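Local coordinates for alpha-glucosidase ([Eubacterium] rectale, PDB 6PNR), which is a family GH31 sulfoquinovosidase that probably hydrolyses alpha-glycosides of sulfoquinovose, the sulfonated sugar of sulfolipids, at residues Asp215-Leu220 with His579-Ala584; Val359-Asn364 with Ile400-Gly405; Leu486-Ile491 with Thr517-Thr522; Glu620-Trp625 with Tyr648-Glu653. One frame throughout, in Å; residues are numbered along the deposited sequence.

Interaction 3 is the buried contact, about 12 Å from the chain centre and beside the bound inhibitor, whereas interaction 1 is a surface contact and interactions 2 and 4 are partly buried. Interactions 2 and 3 both belong to the TIM-barrel domain; interaction 4 lies in the C-terminal domain, to which interaction 1 ties helix 217-228. Interactions 1 and 4 touch, Y580 OH lying 3.2 Å from W621 CZ2. Chemistry follows place: a carboxylate meets backbone N-H groups at a helix start in interaction 1 and between loops in interaction 2, a salt bridge and an edge-to-face ring pair mark interaction 3, and strand pairing with a valine-tyrosine CH-pi contact makes interaction 4.

Interaction 1 of 4, residues Asp215-Leu220 with His579-Ala584; sequences DTYLKL and HYESDA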
# COMPACT_ATOMS: atom_id res chain seq x y z
N ASP A 215 -25.57 -31.92 -3.01
CA ASP A 215 -26.46 -31.89 -1.86
C ASP A 215 -25.71 -31.66 -0.55
O ASP A 215 -26.27 -31.10 0.41
CB ASP A 215 -27.24 -33.21 -1.80
CG ASP A 215 -28.21 -33.28 -0.64
OD1 ASP A 215 -28.76 -32.23 -0.26
OD2 ASP A 215 -28.40 -34.40 -0.10
N THR A 216 -24.45 -32.10 -0.46
CA THR A 216 -23.65 -32.00 0.75
C THR A 216 -22.23 -31.57 0.38
O THR A 216 -21.78 -31.73 -0.76
CB THR A 216 -23.59 -33.33 1.51
OG1 THR A 216 -22.90 -34.31 0.71
CG2 THR A 216 -24.99 -33.85 1.82
N TYR A 217 -21.50 -31.03 1.37
CA TYR A 217 -20.12 -30.65 1.11
C TYR A 217 -19.26 -31.87 0.83
O TYR A 217 -18.31 -31.79 0.04
CB TYR A 217 -19.55 -29.84 2.28
CG TYR A 217 -20.14 -28.47 2.31
CD1 TYR A 217 -19.82 -27.53 1.33
CD2 TYR A 217 -21.07 -28.12 3.29
CE1 TYR A 217 -20.39 -26.29 1.32
CE2 TYR A 217 -21.64 -26.86 3.29
CZ TYR A 217 -21.30 -25.96 2.31
OH TYR A 217 -21.86 -24.70 2.29
N LEU A 218 -19.55 -33.01 1.47
CA LEU A 218 -18.84 -34.24 1.16
C LEU A 218 -19.01 -34.61 -0.30
O LEU A 218 -18.04 -34.96 -0.97
CB LEU A 218 -19.34 -35.38 2.06
CG LEU A 218 -18.97 -35.29 3.54
CD1 LEU A 218 -19.77 -36.29 4.35
CD2 LEU A 218 -17.48 -35.52 3.73
N LYS A 219 -20.24 -34.52 -0.83
CA LYS A 219 -20.45 -34.84 -2.24
C LYS A 219 -19.87 -33.77 -3.15
O LYS A 219 -19.40 -34.07 -4.25
CB LYS A 219 -21.94 -35.03 -2.53
CG LYS A 219 -22.52 -36.34 -1.97
CD LYS A 219 -24.02 -36.45 -2.25
CE LYS A 219 -24.67 -37.57 -1.43
NZ LYS A 219 -26.16 -37.52 -1.53
N LEU A 220 -19.89 -32.51 -2.72
CA LEU A 220 -19.21 -31.48 -3.49
C LEU A 220 -17.73 -31.79 -3.65
O LEU A 220 -17.16 -31.64 -4.74
CB LEU A 220 -19.41 -30.12 -2.84
CG LEU A 220 -19.17 -28.95 -3.79
CD1 LEU A 220 -20.18 -28.97 -4.91
CD2 LEU A 220 -19.26 -27.67 -3.01
N HIS A 579 -19.22 -31.73 8.34
CA HIS A 579 -20.00 -32.77 8.98
C HIS A 579 -21.09 -32.22 9.88
O HIS A 579 -21.86 -33.00 10.45
CB HIS A 579 -19.10 -33.70 9.80
CG HIS A 579 -18.18 -34.53 8.97
ND1 HIS A 579 -18.64 -35.51 8.12
CD2 HIS A 579 -16.83 -34.52 8.85
CE1 HIS A 579 -17.61 -36.08 7.51
NE2 HIS A 579 -16.50 -35.49 7.94
N TYR A 580 -21.18 -30.90 10.05
CA TYR A 580 -22.24 -30.26 10.82
C TYR A 580 -22.76 -29.08 10.00
O TYR A 580 -22.52 -27.92 10.33
CB TYR A 580 -21.73 -29.83 12.19
CG TYR A 580 -21.13 -30.99 12.94
CD1 TYR A 580 -21.94 -31.90 13.62
CD2 TYR A 580 -19.76 -31.21 12.94
CE1 TYR A 580 -21.40 -32.97 14.29
CE2 TYR A 580 -19.20 -32.29 13.61
CZ TYR A 580 -20.03 -33.17 14.29
OH TYR A 580 -19.50 -34.25 14.95
N GLU A 581 -23.49 -29.39 8.92
CA GLU A 581 -23.84 -28.35 7.96
C GLU A 581 -24.88 -27.37 8.49
O GLU A 581 -25.04 -26.29 7.91
CB GLU A 581 -24.35 -28.97 6.66
CG GLU A 581 -23.35 -29.88 6.00
CD GLU A 581 -23.70 -30.17 4.57
OE1 GLU A 581 -24.75 -29.66 4.12
OE2 GLU A 581 -22.94 -30.90 3.89
N SER A 582 -25.61 -27.73 9.54
CA SER A 582 -26.62 -26.84 10.11
C SER A 582 -26.06 -25.93 11.20
O SER A 582 -26.80 -25.09 11.72
CB SER A 582 -27.78 -27.66 10.70
OG SER A 582 -28.32 -28.53 9.71
N ASP A 583 -24.79 -26.08 11.55
CA ASP A 583 -24.18 -25.33 12.65
C ASP A 583 -23.67 -24.01 12.09
O ASP A 583 -22.71 -23.99 11.31
CB ASP A 583 -23.07 -26.15 13.29
CG ASP A 583 -22.57 -25.55 14.59
OD1 ASP A 583 -22.50 -24.30 14.68
OD2 ASP A 583 -22.24 -26.32 15.51
N ALA A 584 -24.32 -22.91 12.48
CA ALA A 584 -23.98 -21.61 11.92
C ALA A 584 -22.56 -21.18 12.28
O ALA A 584 -21.86 -20.59 11.46
CB ALA A 584 -24.98 -20.55 12.38
O HOH W 1 -21.14 -32.76 4.16
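The tight part of this contact is the carboxylate of E581 lodged against the first turn of helix 217-228. Y217 N donates to E581 OE2 over 2.9 Å in a nearly straight bond (168° at the hydrogen), arriving on the syn side but 28° out of the carboxylate plane. The same oxygen lies 3.4 Å from T216 CA and 3.4 Å from Y217 CD2, and an extended chain beyond CG carries it there. A water extends the grip: it donates to E581 OE2 at 2.6 Å and accepts from L218 N at 3.1 Å. T216 supplies the N-cap, its OG1 accepting from K219 N, so side chains from both segments serve N-H groups of the opening turn; that helix end, together with K177, would probably favour the charged form of E581. The other half is looser. L218 CD1 and CD2 merely touch H579 CE1, each at 3.8 Å, between two partly exposed residues whose side chains cross at about a right angle. Around this pairing, K177 forms a salt bridge with E581 OE1 and R574 donates to H579 NE2, while Y217 packs against F577 and against V173 of strand 168-174, and H579 rests on L594 of strand 593-595.

Interaction 2 of 4, residues Val359-Asn364 with Ile400-Gly405; sequences VVDLTN and ICLYSG
Y403 and D361 meet through a backbone N-H and a carboxylate: Y403 N donates to D361 OD2 at 2.8 Å, using the syn lone pair, with 168° at the hydrogen. Traced outward, the Y403 side chain meets the loop 359-364 atom by atom. Its CB sits 3.4 Å from D361 OD2 and close to T363 OG1. CG lies over N364, 3.7 Å from N364 CA. On the ring, CD1 approaches T363 O at 3.6 Å, while CD2 faces the amide, 3.8 Å from N364 CG. With CG anti to the backbone N (chi1 -177°), the ring is laid over that amide in a stack, their planes 24° apart; Y403 also touches P365 of helix 365-380. The amide is itself held, since N364 OD1 caps E366 N at the start of that helix. T363 completes the junction: its OG1 accepts from S404 N at 3.1 Å and gives its own proton to D361 OD1 at 2.6 Å. D361 OD1 also takes T363 N, forming an Asx turn, both donors coming from the same face of the carboxylate plane. The bonds form a connected network. One buried aspartate fixes its own turn with one oxygen and the neighbouring barrel loop with the other, and the threonine hydroxyl, donor to the aspartate and acceptor from S404, sets the two type I turns in fixed relation.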
# COMPACT_ATOMS: atom_id res chain seq x y z
N VAL A 359 15.99 -21.32 -15.55
CA VAL A 359 14.66 -21.90 -15.41
C VAL A 359 14.52 -22.99 -16.47
O VAL A 359 14.48 -22.69 -17.67
CB VAL A 359 13.56 -20.85 -15.56
CG1 VAL A 359 12.17 -21.49 -15.52
CG2 VAL A 359 13.73 -19.77 -14.51
N VAL A 360 14.46 -24.25 -16.04
CA VAL A 360 14.26 -25.33 -17.00
C VAL A 360 12.90 -25.12 -17.66
O VAL A 360 11.88 -25.00 -16.98
CB VAL A 360 14.36 -26.69 -16.31
CG1 VAL A 360 14.00 -27.82 -17.28
CG2 VAL A 360 15.76 -26.89 -15.75
N ASP A 361 12.89 -25.05 -19.00
CA ASP A 361 11.66 -24.73 -19.72
C ASP A 361 10.77 -25.97 -19.75
O ASP A 361 10.80 -26.78 -20.68
CB ASP A 361 11.95 -24.22 -21.12
CG ASP A 361 10.70 -23.73 -21.84
OD1 ASP A 361 9.59 -23.91 -21.29
OD2 ASP A 361 10.82 -23.16 -22.94
N LEU A 362 9.92 -26.10 -18.74
CA LEU A 362 9.06 -27.27 -18.63
C LEU A 362 8.03 -27.35 -19.75
O LEU A 362 7.38 -28.38 -19.88
CB LEU A 362 8.36 -27.27 -17.27
CG LEU A 362 9.29 -27.39 -16.06
CD1 LEU A 362 8.48 -27.36 -14.78
CD2 LEU A 362 10.13 -28.65 -16.13
N THR A 363 7.86 -26.29 -20.55
CA THR A 363 6.95 -26.35 -21.68
C THR A 363 7.60 -26.93 -22.93
O THR A 363 6.89 -27.26 -23.89
CB THR A 363 6.41 -24.95 -22.02
OG1 THR A 363 7.43 -24.18 -22.67
CG2 THR A 363 5.96 -24.24 -20.77
N ASN A 364 8.92 -27.05 -22.93
CA ASN A 364 9.65 -27.74 -23.98
C ASN A 364 9.61 -29.22 -23.65
O ASN A 364 10.24 -29.65 -22.66
CB ASN A 364 11.09 -27.21 -24.05
CG ASN A 364 11.92 -27.92 -25.11
OD1 ASN A 364 11.62 -29.04 -25.52
ND2 ASN A 364 12.98 -27.26 -25.56
N ILE A 400 11.05 -12.84 -21.26
CA ILE A 400 11.28 -14.27 -21.24
C ILE A 400 10.43 -14.93 -22.32
O ILE A 400 9.33 -14.47 -22.64
CB ILE A 400 11.01 -14.86 -19.84
CG1 ILE A 400 11.56 -16.28 -19.72
CG2 ILE A 400 9.53 -14.78 -19.50
CD1 ILE A 400 11.71 -16.75 -18.27
N CYS A 401 10.97 -16.01 -22.89
CA CYS A 401 10.35 -16.73 -23.99
C CYS A 401 10.27 -18.21 -23.63
O CYS A 401 11.26 -18.80 -23.18
CB CYS A 401 11.15 -16.55 -25.30
SG CYS A 401 11.30 -14.83 -25.89
N LEU A 402 9.10 -18.79 -23.82
CA LEU A 402 8.85 -20.20 -23.54
C LEU A 402 8.59 -20.96 -24.84
O LEU A 402 7.99 -20.42 -25.77
CB LEU A 402 7.66 -20.35 -22.60
CG LEU A 402 7.96 -19.48 -21.38
CD1 LEU A 402 6.72 -19.21 -20.60
CD2 LEU A 402 9.03 -20.16 -20.51
N TYR A 403 9.06 -22.20 -24.87
CA TYR A 403 8.83 -23.07 -26.02
C TYR A 403 7.36 -23.12 -26.41
O TYR A 403 7.03 -23.21 -27.60
CB TYR A 403 9.34 -24.47 -25.70
CG TYR A 403 9.23 -25.45 -26.85
CD1 TYR A 403 8.05 -26.16 -27.06
CD2 TYR A 403 10.30 -25.68 -27.70
CE1 TYR A 403 7.94 -27.07 -28.11
CE2 TYR A 403 10.20 -26.59 -28.75
CZ TYR A 403 9.02 -27.28 -28.95
OH TYR A 403 8.91 -28.18 -29.99
N SER A 404 6.46 -23.08 -25.43
CA SER A 404 5.03 -23.07 -25.75
C SER A 404 4.64 -21.88 -26.61
O SER A 404 3.59 -21.92 -27.26
CB SER A 404 4.19 -23.05 -24.48
OG SER A 404 4.30 -21.78 -23.87
N GLY A 405 5.45 -20.81 -26.62
CA GLY A 405 5.09 -19.58 -27.28
C GLY A 405 4.02 -18.77 -26.59
O GLY A 405 3.71 -17.67 -27.05

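Interaction 3 of 4, residues Leu486-Ile491 with Thr517-Thr522; sequences LTHSDI and TPFMRT
H488, D490 and R521 meet across a beta-alpha-beta unit of the TIM-barrel domain, whose short, weakly bonded parallel strands 490-491 and 521-522 are joined through helix 504-514. The charged interaction comes first. R521 reaches D490 end-on, NH1 and NH2 each donating at 2.8 Å to the single atom D490 OD1. That oxygen lies near the guanidinium plane, yet the carboxylate itself is turned 80° from it, so the pair is forked rather than flat against flat. A further guanidinium bond runs from R521 NE to H488 NE2, 3.0 Å, with the donor only 2° out of the imidazole plane; the arginine chain, bent at chi3 (52°), brings NE to that edge. The second ring nitrogen, H488 ND1, is bonded to L454 O, which helps fix the imidazole's rotation. Aromatic contact fills one face of H488: the edge of F519 points at it in a T-shaped pair, centroids 4.8 Å apart, with CD2 over the ring centre. R521 also makes cation-pi contacts with W271 and with W455 of the inhibitor pocket, and the D490 side chain is about 5 Å from the inhibitor. A methionine in place of R521 would probably leave D490 OD1 without its charge partner and the H488 imidazole without its in-plane donor. The apolar contact is I491 CD1 against M520 CE, 4.0 Å. Among backbone bonds, I491 N donates to R521 O, and a bridging water donates to S489 O and, at 2.7 Å, to F519 O while accepting from R521 N.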
# COMPACT_ATOMS: atom_id res chain seq x y z
N LEU A 486 -4.25 -33.90 1.31
CA LEU A 486 -3.08 -34.30 2.09
C LEU A 486 -2.16 -33.10 2.23
O LEU A 486 -1.67 -32.59 1.23
CB LEU A 486 -2.33 -35.44 1.42
CG LEU A 486 -3.14 -36.67 1.00
CD1 LEU A 486 -2.22 -37.69 0.36
CD2 LEU A 486 -3.83 -37.23 2.20
N THR A 487 -1.90 -32.68 3.46
CA THR A 487 -0.96 -31.59 3.66
C THR A 487 -0.28 -31.74 5.02
O THR A 487 -0.65 -32.59 5.84
CB THR A 487 -1.64 -30.22 3.51
OG1 THR A 487 -0.64 -29.20 3.39
CG2 THR A 487 -2.55 -29.93 4.70
N HIS A 488 0.72 -30.90 5.25
CA HIS A 488 1.48 -30.90 6.50
C HIS A 488 2.27 -29.59 6.57
O HIS A 488 2.14 -28.72 5.72
CB HIS A 488 2.38 -32.13 6.60
CG HIS A 488 3.62 -32.09 5.74
ND1 HIS A 488 3.59 -32.27 4.38
CD2 HIS A 488 4.93 -31.97 6.08
CE1 HIS A 488 4.82 -32.25 3.90
NE2 HIS A 488 5.65 -32.06 4.92
N SER A 489 3.06 -29.44 7.63
CA SER A 489 3.88 -28.23 7.77
C SER A 489 5.23 -28.58 8.37
O SER A 489 5.42 -29.67 8.93
CB SER A 489 3.17 -27.18 8.64
OG SER A 489 2.85 -27.72 9.92
N ASP A 490 6.18 -27.64 8.22
CA ASP A 490 7.45 -27.69 8.95
C ASP A 490 7.19 -27.59 10.45
O ASP A 490 6.71 -26.56 10.92
CB ASP A 490 8.36 -26.51 8.56
CG ASP A 490 8.68 -26.44 7.07
OD1 ASP A 490 8.90 -27.50 6.45
OD2 ASP A 490 8.75 -25.30 6.54
N ILE A 491 7.54 -28.63 11.21
CA ILE A 491 7.32 -28.58 12.65
C ILE A 491 8.29 -27.57 13.25
O ILE A 491 9.50 -27.79 13.28
CB ILE A 491 7.49 -29.96 13.30
CG1 ILE A 491 6.34 -30.88 12.86
CG2 ILE A 491 7.53 -29.80 14.82
CD1 ILE A 491 6.52 -32.32 13.27
N THR A 517 -1.93 -34.86 11.84
CA THR A 517 -1.89 -34.61 10.40
C THR A 517 -1.30 -35.87 9.75
O THR A 517 -0.80 -36.73 10.48
CB THR A 517 -1.05 -33.37 10.05
OG1 THR A 517 0.34 -33.65 10.25
CG2 THR A 517 -1.46 -32.14 10.89
N PRO A 518 -1.34 -36.02 8.42
CA PRO A 518 -0.84 -37.26 7.81
C PRO A 518 0.66 -37.51 7.92
O PRO A 518 1.07 -38.66 7.73
CB PRO A 518 -1.25 -37.12 6.34
CG PRO A 518 -2.37 -36.14 6.34
CD PRO A 518 -2.05 -35.17 7.44
N PHE A 519 1.49 -36.50 8.22
CA PHE A 519 2.92 -36.58 7.89
C PHE A 519 3.70 -35.64 8.82
O PHE A 519 3.54 -34.42 8.71
CB PHE A 519 3.10 -36.21 6.42
CG PHE A 519 4.46 -36.50 5.82
CD1 PHE A 519 4.79 -37.76 5.35
CD2 PHE A 519 5.37 -35.46 5.62
CE1 PHE A 519 6.03 -38.00 4.75
CE2 PHE A 519 6.61 -35.69 5.03
CZ PHE A 519 6.93 -36.96 4.59
N MET A 520 4.52 -36.20 9.72
CA MET A 520 5.29 -35.43 10.70
C MET A 520 6.72 -35.21 10.21
O MET A 520 7.50 -36.17 10.11
CB MET A 520 5.33 -36.15 12.06
CG MET A 520 4.03 -36.17 12.83
SD MET A 520 4.24 -36.77 14.52
CE MET A 520 4.90 -35.30 15.36
N ARG A 521 7.09 -33.94 9.97
CA ARG A 521 8.41 -33.61 9.46
C ARG A 521 8.96 -32.35 10.13
O ARG A 521 8.26 -31.34 10.24
CB ARG A 521 8.37 -33.41 7.93
CG ARG A 521 9.73 -33.10 7.30
CD ARG A 521 9.59 -32.87 5.78
NE ARG A 521 8.56 -31.88 5.45
CZ ARG A 521 8.70 -30.57 5.62
NH1 ARG A 521 9.84 -30.10 6.13
NH2 ARG A 521 7.73 -29.73 5.28
N THR A 522 10.22 -32.42 10.59
CA THR A 522 10.89 -31.26 11.18
C THR A 522 11.72 -30.55 10.12
O THR A 522 11.85 -31.01 8.98
CB THR A 522 11.77 -31.66 12.38
OG1 THR A 522 12.91 -32.40 11.92
CG2 THR A 522 11.00 -32.49 13.41
O HOH W 2 4.75 -32.27 9.90
O HOH W 3 2.01 -31.50 9.98

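Interaction 4 of 4, residues Glu620-Trp625 with Tyr648-Glu653; sequences EWVHLW and YRKNSE
E620 O accepts from K650 N at 2.8 Å, nearly straight at 171°, and has a weaker CA-H...O contact from R649 CA at 3.4 Å. This is the end of an antiparallel pairing between strands 621-623 and 646-649 in the sheet of the C-terminal domain. V622 and Y648 form the hydrogen-bonded pair, V622 N to Y648 O at 2.8 Å and Y648 N to V622 O at 2.9 Å; W621 and R649 form the adjacent non-hydrogen-bonded pair. Past R649 the chain leaves the strand in a type I turn, closed by S652 N to R649 O. On the face bearing V622 and Y648, the tyrosine ring lies flat beneath valine: V622 CB stands 3.8 Å from the ring centroid and 19° off its normal, a CH-pi contact. Its first torsion (chi1 63°) sets CG between the backbone N and carbonyl carbon, folding the ring over the neighbouring strand instead of out along its own. L624 CD1 lies 4.2 Å from Y648 CD2, the two side chains crossing at about a right angle, and F658 of helix 655-665 also meets the ring. An alanine at Y648 would probably uncover V622 and leave L624 and F658 facing a gap. The opposite face carries W621 and R649, whose guanidinium pairs with D598; the K650 chain, by contrast, leads away to a salt bridge with E629. The indole meets backbone as well as side chain, W621 CE3 lying 3.8 Å from R649 N and CZ3 3.8 Å from R649 CG.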
# COMPACT_ATOMS: atom_id res chain seq x y z
N GLU A 620 -21.71 -36.09 20.61
CA GLU A 620 -21.18 -36.73 21.82
C GLU A 620 -19.66 -36.80 21.72
O GLU A 620 -19.12 -37.64 21.01
CB GLU A 620 -21.80 -38.11 22.00
CG GLU A 620 -23.26 -38.03 22.35
CD GLU A 620 -23.47 -37.27 23.64
OE1 GLU A 620 -23.19 -37.84 24.72
OE2 GLU A 620 -23.89 -36.09 23.57
N TRP A 621 -18.98 -35.93 22.47
CA TRP A 621 -17.53 -35.77 22.37
C TRP A 621 -16.84 -36.24 23.64
O TRP A 621 -17.38 -36.11 24.74
CB TRP A 621 -17.15 -34.31 22.11
CG TRP A 621 -17.61 -33.73 20.82
CD1 TRP A 621 -18.64 -32.84 20.63
CD2 TRP A 621 -17.04 -33.96 19.52
NE1 TRP A 621 -18.74 -32.51 19.31
CE2 TRP A 621 -17.78 -33.18 18.60
CE3 TRP A 621 -15.98 -34.74 19.05
CZ2 TRP A 621 -17.49 -33.17 17.23
CZ3 TRP A 621 -15.71 -34.74 17.68
CH2 TRP A 621 -16.45 -33.95 16.79
N VAL A 622 -15.64 -36.77 23.46
CA VAL A 622 -14.78 -37.19 24.56
C VAL A 622 -13.44 -36.48 24.41
O VAL A 622 -12.78 -36.63 23.38
CB VAL A 622 -14.56 -38.72 24.59
CG1 VAL A 622 -13.70 -39.10 25.80
CG2 VAL A 622 -15.90 -39.47 24.60
N HIS A 623 -13.05 -35.71 25.42
CA HIS A 623 -11.72 -35.09 25.44
C HIS A 623 -10.65 -36.17 25.51
O HIS A 623 -10.70 -37.05 26.39
CB HIS A 623 -11.60 -34.13 26.61
CG HIS A 623 -10.30 -33.39 26.66
ND1 HIS A 623 -9.39 -33.54 27.68
CD2 HIS A 623 -9.75 -32.49 25.81
CE1 HIS A 623 -8.34 -32.77 27.46
NE2 HIS A 623 -8.54 -32.12 26.33
N LEU A 624 -9.68 -36.12 24.60
CA LEU A 624 -8.79 -37.26 24.39
C LEU A 624 -7.95 -37.58 25.62
O LEU A 624 -7.76 -38.75 25.96
CB LEU A 624 -7.87 -36.99 23.19
CG LEU A 624 -6.78 -38.04 22.93
CD1 LEU A 624 -7.39 -39.41 22.60
CD2 LEU A 624 -5.86 -37.58 21.81
N TRP A 625 -7.42 -36.55 26.29
CA TRP A 625 -6.46 -36.79 27.36
C TRP A 625 -7.12 -37.09 28.71
O TRP A 625 -6.51 -37.77 29.55
CB TRP A 625 -5.51 -35.59 27.50
CG TRP A 625 -4.94 -35.13 26.17
CD1 TRP A 625 -5.21 -33.95 25.52
CD2 TRP A 625 -4.04 -35.86 25.31
NE1 TRP A 625 -4.52 -33.89 24.33
CE2 TRP A 625 -3.80 -35.05 24.18
CE3 TRP A 625 -3.41 -37.10 25.40
CZ2 TRP A 625 -2.95 -35.46 23.13
CZ3 TRP A 625 -2.58 -37.51 24.37
CH2 TRP A 625 -2.35 -36.69 23.25
N TYR A 648 -12.71 -36.76 20.44
CA TYR A 648 -13.22 -37.74 19.49
C TYR A 648 -14.69 -38.02 19.78
O TYR A 648 -15.18 -37.84 20.90
CB TYR A 648 -12.41 -39.06 19.51
CG TYR A 648 -12.43 -39.83 20.81
CD1 TYR A 648 -13.39 -40.82 21.06
CD2 TYR A 648 -11.46 -39.61 21.77
CE1 TYR A 648 -13.38 -41.53 22.26
CE2 TYR A 648 -11.44 -40.30 22.95
CZ TYR A 648 -12.40 -41.26 23.20
OH TYR A 648 -12.36 -41.94 24.39
N ARG A 649 -15.40 -38.46 18.74
CA ARG A 649 -16.79 -38.86 18.86
C ARG A 649 -16.92 -40.11 19.73
O ARG A 649 -16.23 -41.11 19.49
CB ARG A 649 -17.39 -39.12 17.49
CG ARG A 649 -17.50 -37.89 16.60
CD ARG A 649 -18.13 -38.25 15.25
NE ARG A 649 -19.34 -39.05 15.41
CZ ARG A 649 -19.44 -40.33 15.06
NH1 ARG A 649 -18.42 -40.97 14.50
NH2 ARG A 649 -20.58 -40.97 15.26
N LYS A 650 -17.79 -40.05 20.74
CA LYS A 650 -17.95 -41.17 21.66
C LYS A 650 -18.25 -42.48 20.93
O LYS A 650 -17.75 -43.54 21.31
CB LYS A 650 -19.05 -40.88 22.68
CG LYS A 650 -19.30 -42.02 23.66
CD LYS A 650 -20.33 -41.60 24.71
CE LYS A 650 -20.44 -42.63 25.84
NZ LYS A 650 -21.37 -42.16 26.92
N ASN A 651 -19.05 -42.42 19.87
CA ASN A 651 -19.45 -43.61 19.14
C ASN A 651 -18.52 -43.94 17.98
O ASN A 651 -18.92 -44.70 17.08
CB ASN A 651 -20.88 -43.43 18.63
CG ASN A 651 -21.87 -43.21 19.76
OD1 ASN A 651 -21.75 -43.82 20.83
ND2 ASN A 651 -22.83 -42.31 19.55
N SER A 652 -17.30 -43.41 17.98
CA SER A 652 -16.34 -43.73 16.93
C SER A 652 -15.94 -45.19 16.97
O SER A 652 -15.65 -45.75 18.04
CB SER A 652 -15.09 -42.87 17.07
OG SER A 652 -14.05 -43.41 16.27
N GLU A 653 -15.86 -45.80 15.79
CA GLU A 653 -15.33 -47.16 15.65
C GLU A 653 -13.89 -47.27 16.10
O GLU A 653 -13.39 -48.38 16.33
CB GLU A 653 -15.45 -47.62 14.20
CG GLU A 653 -16.88 -47.78 13.73
CD GLU A 653 -17.57 -48.98 14.35
OE1 GLU A 653 -16.89 -50.01 14.58
OE2 GLU A 653 -18.79 -48.90 14.61